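Local coordinates for tail spike protein gp49 (Pseudomonas phage LKA1, PDB 4RU4) that probably cleaves the O-specific polysaccharide of Pseudomonas as a lyase, serving as the phage tailspike during entry into the host cell, at residues N399-T413 with Y439-V452. Sequence-based numbering, arbitrary orientation. Where two conformers were deposited one is given.
Sequences NRGVIDVGGNSAVLT and YLLRARLEGSTVPV
Arg442 and Arg444 reach from one strand to backbone carbonyls on either side of its neighbour: Arg442 bonds to Asn399 ahead of strand 403-405 and packs against Gly407, while Arg444 binds the turn after it. Arg442 runs out straight to NE, chi1 (-175°) turning CG opposite the backbone N, and NH1 donates to Asn399 O at 2.9 Å, while Gly407 O sits over one face of the guanidinium. Arg444 instead bends at chi3 (62°), bringing NE to 3.0 Å from Gly407 O, above that carbonyl plane, with weaker bonds to Gly406 O. Its NH1 and NH2 grip Glu446 OE2 end-on, NH2 at 3.1 Å, and Thr475 also binds NH1. Asp404 ties both ends of the strand: OD1 accepts from Gly401 N before it and OD2 from Gly407 N three residues on, the latter an Asx motif. Beneath, strands 403-405 and 441-446 run parallel, their axes 4.8 Å apart at closest approach, through a ladder from Ile403 N–Leu440 O to Arg444 N–Val405 O. On the face away from the arginines, Ile403 CG2 meets Leu441 CD1 at 3.9 Å. These are successive rungs of the pectin lyase-like parallel beta-helix: strand 372-377 flanks one side, strand 468-474 the other, and Ile424 and Phe422 of strand 420-425 pack against the apolar face.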
ATOM      1  N   ASN B 399      13.596 -27.471  11.553  1.00  9.61           N
ATOM      2  CA  ASN B 399      13.940 -27.655  10.138  1.00 10.77           C
ATOM      3  C   ASN B 399      13.228 -26.722   9.145  1.00  9.96           C
ATOM      4  O   ASN B 399      13.035 -27.081   7.986  1.00 12.05           O
ATOM      5  CB  ASN B 399      13.793 -29.130   9.712  1.00 13.49           C
ATOM      6  CG  ASN B 399      14.957 -29.993  10.210  1.00 23.12           C
ATOM      7  OD1 ASN B 399      16.130 -29.600  10.106  1.00 24.58           O
ATOM      8  ND2 ASN B 399      14.638 -31.145  10.776  1.00 23.20           N
ATOM      9  N   ARG B 400      12.854 -25.529   9.606  0.55  6.91           N
ATOM     10  CA  ARG B 400      12.112 -24.584   8.786  0.55  6.75           C
ATOM     11  C   ARG B 400      12.851 -23.251   8.676  0.55 10.34           C
ATOM     12  O   ARG B 400      13.569 -22.859   9.605  0.55  9.94           O
ATOM     13  CB  ARG B 400      10.686 -24.393   9.348  0.55  8.09           C
ATOM     14  CG  ARG B 400       9.768 -25.627   9.132  0.55  6.88           C
ATOM     15  CD  ARG B 400       8.412 -25.563   9.873  0.55 12.11           C
ATOM     16  NE  ARG B 400       8.574 -25.582  11.326  0.55 16.42           N
ATOM     17  CZ  ARG B 400       7.587 -25.707  12.211  0.55 17.32           C
ATOM     18  NH1 ARG B 400       6.331 -25.839  11.823  0.55 17.15           N
ATOM     19  NH2 ARG B 400       7.868 -25.687  13.504  0.55 18.30           N
ATOM     20  N   GLY B 401      12.678 -22.559   7.547  1.00  6.46           N
ATOM     21  CA  GLY B 401      13.255 -21.221   7.381  1.00  8.97           C
ATOM     22  C   GLY B 401      12.398 -20.210   8.121  1.00  8.71           C
ATOM     23  O   GLY B 401      11.284 -20.549   8.541  1.00  7.63           O
ATOM     24  N   VAL B 402      12.892 -18.984   8.295  1.00  6.05           N
ATOM     25  CA  VAL B 402      12.045 -17.903   8.813  1.00  9.35           C
ATOM     26  C   VAL B 402      10.946 -17.657   7.792  1.00  8.26           C
ATOM     27  O   VAL B 402       9.775 -17.438   8.137  1.00  7.54           O
ATOM     28  CB  VAL B 402      12.867 -16.614   9.076  1.00  7.58           C
ATOM     29  CG1 VAL B 402      11.936 -15.415   9.428  1.00  6.59           C
ATOM     30  CG2 VAL B 402      13.931 -16.882  10.170  1.00  5.89           C
ATOM     31  N   ILE B 403      11.338 -17.745   6.526  1.00  5.85           N
ATOM     32  CA  ILE B 403      10.408 -17.865   5.422  1.00  9.12           C
ATOM     33  C   ILE B 403      10.593 -19.275   4.889  1.00 10.97           C
ATOM     34  O   ILE B 403      11.705 -19.659   4.478  1.00  8.30           O
ATOM     35  CB  ILE B 403      10.725 -16.859   4.316  1.00  6.37           C
ATOM     36  CG1 ILE B 403      10.638 -15.438   4.881  1.00  6.69           C
ATOM     37  CG2 ILE B 403       9.765 -17.066   3.100  1.00  5.72           C
ATOM     38  CD1 ILE B 403      11.315 -14.412   4.007  1.00 10.27           C
ATOM     39  N   ASP B 404       9.534 -20.081   4.939  1.00  9.05           N
ATOM     40  CA  ASP B 404       9.705 -21.504   4.708  1.00  8.34           C
ATOM     41  C   ASP B 404       8.918 -22.023   3.516  1.00  9.78           C
ATOM     42  O   ASP B 404       7.716 -21.738   3.398  1.00  8.13           O
ATOM     43  CB  ASP B 404       9.294 -22.296   5.965  1.00  8.66           C
ATOM     44  CG  ASP B 404       9.677 -23.777   5.863  1.00 10.01           C
ATOM     45  OD1 ASP B 404      10.892 -24.062   5.865  1.00 10.37           O
ATOM     46  OD2 ASP B 404       8.777 -24.647   5.764  1.00 11.14           O
ATOM     47  N   VAL B 405       9.582 -22.797   2.649  1.00  7.77           N
ATOM     48  CA  VAL B 405       8.908 -23.448   1.523  1.00  8.07           C
ATOM     49  C   VAL B 405       9.188 -24.959   1.566  1.00  7.73           C
ATOM     50  O   VAL B 405      10.074 -25.470   0.867  1.00  8.96           O
ATOM     51  CB  VAL B 405       9.334 -22.849   0.146  1.00  9.34           C
ATOM     52  CG1 VAL B 405       8.418 -23.369  -0.945  1.00 12.72           C
ATOM     53  CG2 VAL B 405       9.312 -21.315   0.205  1.00  8.59           C
ATOM     54  N   GLY B 406       8.444 -25.676   2.410  1.00 10.08           N
ATOM     55  CA  GLY B 406       8.618 -27.116   2.521  1.00 12.30           C
ATOM     56  C   GLY B 406       9.846 -27.599   3.280  1.00 10.86           C
ATOM     57  O   GLY B 406      10.310 -28.711   3.050  1.00  7.96           O
ATOM     58  N   GLY B 407      10.342 -26.785   4.210  1.00  8.79           N
ATOM     59  CA  GLY B 407      11.502 -27.156   4.998  1.00 10.39           C
ATOM     60  C   GLY B 407      11.322 -28.493   5.700  1.00 11.62           C
ATOM     61  O   GLY B 407      12.219 -29.330   5.690  1.00 10.33           O
ATOM     62  N   ASN B 408      10.154 -28.694   6.298  1.00  9.82           N
ATOM     63  CA  ASN B 408       9.879 -29.923   7.005  1.00 12.37           C
ATOM     64  C   ASN B 408       8.484 -30.440   6.653  1.00 10.25           C
ATOM     65  O   ASN B 408       7.861 -31.108   7.458  1.00 13.77           O
ATOM     66  CB  ASN B 408      10.007 -29.700   8.523  1.00 13.47           C
ATOM     67  CG  ASN B 408      10.220 -31.000   9.304  1.00 17.50           C
ATOM     68  OD1 ASN B 408      10.865 -31.925   8.834  1.00 20.26           O
ATOM     69  ND2 ASN B 408       9.668 -31.060  10.507  1.00 26.27           N
ATOM     70  N   SER B 409       8.006 -30.144   5.445  1.00  8.76           N
ATOM     71  CA  SER B 409       6.696 -30.622   5.011  1.00  9.19           C
ATOM     72  C   SER B 409       6.690 -30.832   3.509  1.00 10.81           C
ATOM     73  O   SER B 409       7.608 -30.375   2.824  1.00  7.86           O
ATOM     74  CB  SER B 409       5.607 -29.611   5.408  1.00 13.11           C
ATOM     75  OG  SER B 409       5.956 -28.295   4.971  1.00 12.70           O
ATOM     76  N   ALA B 410       5.663 -31.508   2.996  1.00  7.60           N
ATOM     77  CA  ALA B 410       5.614 -31.834   1.554  1.00 11.89           C
ATOM     78  C   ALA B 410       4.834 -30.791   0.745  1.00 10.18           C
ATOM     79  O   ALA B 410       3.604 -30.879   0.598  1.00  9.18           O
ATOM     80  CB  ALA B 410       5.033 -33.233   1.337  1.00 10.38           C
ATOM     81  N   VAL B 411       5.564 -29.803   0.235  1.00  8.43           N
ATOM     82  CA  VAL B 411       4.997 -28.582  -0.318  1.00  7.17           C
ATOM     83  C   VAL B 411       5.272 -28.451  -1.808  1.00  7.64           C
ATOM     84  O   VAL B 411       4.423 -27.982  -2.580  1.00  8.95           O
ATOM     85  CB  VAL B 411       5.624 -27.359   0.422  1.00  8.43           C
ATOM     86  CG1 VAL B 411       5.217 -26.023  -0.235  1.00 10.13           C
ATOM     87  CG2 VAL B 411       5.235 -27.386   1.895  1.00  6.99           C
ATOM     88  N   LEU B 412       6.482 -28.837  -2.197  1.00  7.21           N
ATOM     89  CA  LEU B 412       6.916 -28.819  -3.589  1.00  7.81           C
ATOM     90  C   LEU B 412       6.979 -30.290  -4.042  1.00  8.73           C
ATOM     91  O   LEU B 412       7.970 -30.997  -3.817  1.00  8.86           O
ATOM     92  CB  LEU B 412       8.275 -28.102  -3.711  1.00 10.38           C
ATOM     93  CG  LEU B 412       8.327 -26.600  -3.326  1.00  6.90           C
ATOM     94  CD1 LEU B 412       9.782 -26.001  -3.331  1.00  6.81           C
ATOM     95  CD2 LEU B 412       7.388 -25.744  -4.179  1.00  6.80           C
ATOM     96  N   THR B 413       5.876 -30.771  -4.616  1.00  9.27           N
ATOM     97  CA  THR B 413       5.707 -32.208  -4.817  1.00  9.17           C
ATOM     98  C   THR B 413       5.239 -32.460  -6.234  1.00  9.80           C
ATOM     99  O   THR B 413       5.192 -31.536  -7.040  1.00  8.44           O
ATOM    100  CB  THR B 413       4.626 -32.748  -3.852  1.00  9.85           C
ATOM    101  OG1 THR B 413       3.351 -32.206  -4.229  1.00 10.85           O
ATOM    102  CG2 THR B 413       4.931 -32.335  -2.395  1.00 11.19           C
ATOM    103  N   TYR B 439      18.661 -20.284   8.911  1.00  7.31           N
ATOM    104  CA  TYR B 439      18.609 -19.749   7.556  1.00  8.02           C
ATOM    105  C   TYR B 439      17.349 -18.890   7.379  1.00 10.16           C
ATOM    106  O   TYR B 439      16.298 -19.166   7.965  1.00  8.07           O
ATOM    107  CB  TYR B 439      18.644 -20.869   6.495  1.00  6.88           C
ATOM    108  CG  TYR B 439      18.031 -22.174   6.982  1.00  9.32           C
ATOM    109  CD1 TYR B 439      16.667 -22.399   6.893  1.00  7.40           C
ATOM    110  CD2 TYR B 439      18.832 -23.173   7.536  1.00  6.89           C
ATOM    111  CE1 TYR B 439      16.099 -23.586   7.367  1.00  8.45           C
ATOM    112  CE2 TYR B 439      18.276 -24.370   8.000  1.00  7.69           C
ATOM    113  CZ  TYR B 439      16.913 -24.560   7.909  1.00  7.67           C
ATOM    114  OH  TYR B 439      16.375 -25.732   8.369  1.00 11.15           O
ATOM    115  N   LEU B 440      17.456 -17.829   6.600  1.00 12.35           N
ATOM    116  CA  LEU B 440      16.302 -16.929   6.455  1.00  9.24           C
ATOM    117  C   LEU B 440      15.216 -17.574   5.616  1.00  8.92           C
ATOM    118  O   LEU B 440      14.027 -17.470   5.927  1.00  9.01           O
ATOM    119  CB  LEU B 440      16.722 -15.593   5.870  1.00  8.26           C
ATOM    120  CG  LEU B 440      17.758 -14.873   6.743  1.00  8.46           C
ATOM    121  CD1 LEU B 440      18.096 -13.545   6.117  1.00  8.82           C
ATOM    122  CD2 LEU B 440      17.175 -14.666   8.154  1.00  6.86           C
ATOM    123  N   LEU B 441      15.620 -18.238   4.544  1.00  7.24           N
ATOM    124  CA  LEU B 441      14.633 -18.906   3.689  1.00  8.11           C
ATOM    125  C   LEU B 441      15.106 -20.321   3.386  1.00  9.56           C
ATOM    126  O   LEU B 441      16.277 -20.551   3.079  1.00 10.11           O
ATOM    127  CB  LEU B 441      14.395 -18.136   2.375  1.00  7.15           C
ATOM    128  CG  LEU B 441      13.382 -18.732   1.389  1.00  8.41           C
ATOM    129  CD1 LEU B 441      12.670 -17.617   0.608  1.00 11.16           C
ATOM    130  CD2 LEU B 441      14.002 -19.748   0.429  1.00  9.49           C
ATOM    131  N   ARG B 442      14.183 -21.268   3.467  1.00  7.48           N
ATOM    132  CA  ARG B 442      14.479 -22.635   3.052  1.00  6.55           C
ATOM    133  C   ARG B 442      13.446 -23.023   2.011  1.00 10.75           C
ATOM    134  O   ARG B 442      12.257 -22.733   2.183  1.00 10.19           O
ATOM    135  CB  ARG B 442      14.374 -23.607   4.241  1.00  7.09           C
ATOM    136  CG  ARG B 442      14.816 -25.060   3.850  1.00 10.11           C
ATOM    137  CD  ARG B 442      14.967 -25.976   5.028  1.00 10.00           C
ATOM    138  NE  ARG B 442      15.533 -27.266   4.611  1.00 11.97           N
ATOM    139  CZ  ARG B 442      15.694 -28.314   5.413  1.00 12.81           C
ATOM    140  NH1 ARG B 442      15.312 -28.250   6.679  1.00  8.33           N
ATOM    141  NH2 ARG B 442      16.240 -29.440   4.938  1.00 13.42           N
ATOM    142  N   ALA B 443      13.906 -23.666   0.938  1.00  7.80           N
ATOM    143  CA  ALA B 443      13.040 -24.355  -0.011  1.00  6.78           C
ATOM    144  C   ALA B 443      13.611 -25.751  -0.187  1.00  6.76           C
ATOM    145  O   ALA B 443      14.823 -25.918  -0.352  1.00  9.65           O
ATOM    146  CB  ALA B 443      13.006 -23.608  -1.358  1.00  7.85           C
ATOM    147  N   ARG B 444      12.747 -26.756  -0.130  1.00  7.30           N
ATOM    148  CA  ARG B 444      13.179 -28.151  -0.219  1.00  7.10           C
ATOM    149  C   ARG B 444      12.202 -28.890  -1.142  1.00  9.06           C
ATOM    150  O   ARG B 444      10.981 -28.876  -0.923  1.00 10.48           O
ATOM    151  CB  ARG B 444      13.212 -28.816   1.165  1.00  9.20           C
ATOM    152  CG  ARG B 444      13.664 -30.304   1.132  1.00 10.04           C
ATOM    153  CD  ARG B 444      13.706 -30.921   2.543  1.00 11.65           C
ATOM    154  NE  ARG B 444      12.363 -30.879   3.094  1.00 13.83           N
ATOM    155  CZ  ARG B 444      11.440 -31.812   2.900  1.00 16.48           C
ATOM    156  NH1 ARG B 444      11.736 -32.926   2.228  1.00 17.62           N
ATOM    157  NH2 ARG B 444      10.233 -31.648   3.425  1.00 17.30           N
ATOM    158  N   LEU B 445      12.748 -29.505  -2.182  1.00 10.11           N
ATOM    159  CA  LEU B 445      11.962 -30.275  -3.147  1.00  8.64           C
ATOM    160  C   LEU B 445      11.578 -31.621  -2.554  1.00 10.38           C
ATOM    161  O   LEU B 445      12.444 -32.360  -2.034  1.00 11.09           O
ATOM    162  CB  LEU B 445      12.783 -30.518  -4.428  1.00 12.99           C
ATOM    163  CG  LEU B 445      12.747 -29.519  -5.597  1.00 13.21           C
ATOM    164  CD1 LEU B 445      12.412 -28.061  -5.163  1.00  9.22           C
ATOM    165  CD2 LEU B 445      13.959 -29.639  -6.518  1.00 10.92           C
ATOM    166  N   GLU B 446      10.298 -31.956  -2.675  1.00  7.68           N
ATOM    167  CA  GLU B 446       9.831 -33.289  -2.301  1.00  7.89           C
ATOM    168  C   GLU B 446       8.978 -33.864  -3.427  1.00  9.02           C
ATOM    169  O   GLU B 446       7.846 -34.327  -3.210  1.00 11.96           O
ATOM    170  CB  GLU B 446       9.087 -33.286  -0.960  1.00  9.07           C
ATOM    171  CG  GLU B 446       9.163 -34.691  -0.297  1.00 33.15           C
ATOM    172  CD  GLU B 446       8.521 -34.756   1.075  1.00 32.39           C
ATOM    173  OE1 GLU B 446       7.837 -35.775   1.347  1.00 33.17           O
ATOM    174  OE2 GLU B 446       8.707 -33.814   1.882  1.00 26.09           O
ATOM    175  N   GLY B 447       9.514 -33.808  -4.641  1.00  9.96           N
ATOM    176  CA  GLY B 447       8.894 -34.522  -5.735  1.00  8.30           C
ATOM    177  C   GLY B 447       8.615 -33.686  -6.961  1.00  8.03           C
ATOM    178  O   GLY B 447       8.394 -34.236  -8.023  1.00  8.64           O
ATOM    179  N   SER B 448       8.562 -32.367  -6.810  1.00  9.42           N
ATOM    180  CA  SER B 448       8.330 -31.491  -7.950  1.00  9.73           C
ATOM    181  C   SER B 448       9.478 -31.571  -8.949  1.00 10.05           C
ATOM    182  O   SER B 448      10.606 -31.906  -8.579  1.00 11.00           O
ATOM    183  CB  SER B 448       8.150 -30.036  -7.489  1.00  8.03           C
ATOM    184  OG  SER B 448       9.313 -29.570  -6.791  1.00 10.00           O
ATOM    185  N   THR B 449       9.183 -31.268 -10.213  1.00  9.67           N
ATOM    186  CA  THR B 449      10.213 -31.246 -11.237  1.00 13.01           C
ATOM    187  C   THR B 449      10.282 -29.904 -11.965  1.00 14.78           C
ATOM    188  O   THR B 449      11.053 -29.742 -12.908  1.00 16.22           O
ATOM    189  CB  THR B 449      10.009 -32.372 -12.252  1.00 17.42           C
ATOM    190  OG1 THR B 449       8.701 -32.246 -12.844  1.00 16.20           O
ATOM    191  CG2 THR B 449      10.167 -33.736 -11.555  1.00 14.27           C
ATOM    192  N   VAL B 450       9.523 -28.923 -11.489  1.00 10.81           N
ATOM    193  CA  VAL B 450       9.466 -27.614 -12.146  1.00  8.51           C
ATOM    194  C   VAL B 450      10.588 -26.644 -11.723  1.00  9.62           C
ATOM    195  O   VAL B 450      11.218 -26.823 -10.679  1.00 10.07           O
ATOM    196  CB  VAL B 450       8.094 -26.936 -11.872  1.00 10.99           C
ATOM    197  CG1 VAL B 450       6.936 -27.780 -12.437  1.00 13.01           C
ATOM    198  CG2 VAL B 450       7.917 -26.679 -10.374  1.00  7.08           C
ATOM    199  N   PRO B 451      10.845 -25.600 -12.542  1.00 10.45           N
ATOM    200  CA  PRO B 451      11.764 -24.561 -12.075  1.00  9.97           C
ATOM    201  C   PRO B 451      11.257 -23.934 -10.768  1.00  9.80           C
ATOM    202  O   PRO B 451      10.064 -23.673 -10.644  1.00 10.08           O
ATOM    203  CB  PRO B 451      11.721 -23.517 -13.199  1.00  8.11           C
ATOM    204  CG  PRO B 451      11.396 -24.349 -14.461  1.00  8.86           C
ATOM    205  CD  PRO B 451      10.344 -25.323 -13.904  1.00  9.10           C
ATOM    206  N   VAL B 452      12.161 -23.767  -9.809  1.00  7.32           N
ATOM    207  CA  VAL B 452      11.901 -23.034  -8.576  1.00  6.49           C
ATOM    208  C   VAL B 452      12.909 -21.887  -8.492  1.00  8.10           C
ATOM    209  O   VAL B 452      14.099 -22.095  -8.210  1.00  7.01           O
ATOM    210  CB  VAL B 452      12.043 -23.963  -7.356  1.00  8.21           C
ATOM    211  CG1 VAL B 452      11.920 -23.186  -6.029  1.00  6.46           C
ATOM    212  CG2 VAL B 452      10.985 -25.063  -7.436  1.00  6.74           C
TER
HETATM  213  O   HOH W   1      17.842 -27.479   9.562  1.00 15.47           O
HETATM  214  O   HOH W   2      16.018 -21.114  10.121  1.00  8.32           O
HETATM  215  O   HOH W   3       8.509 -29.808   0.031  1.00 10.89           O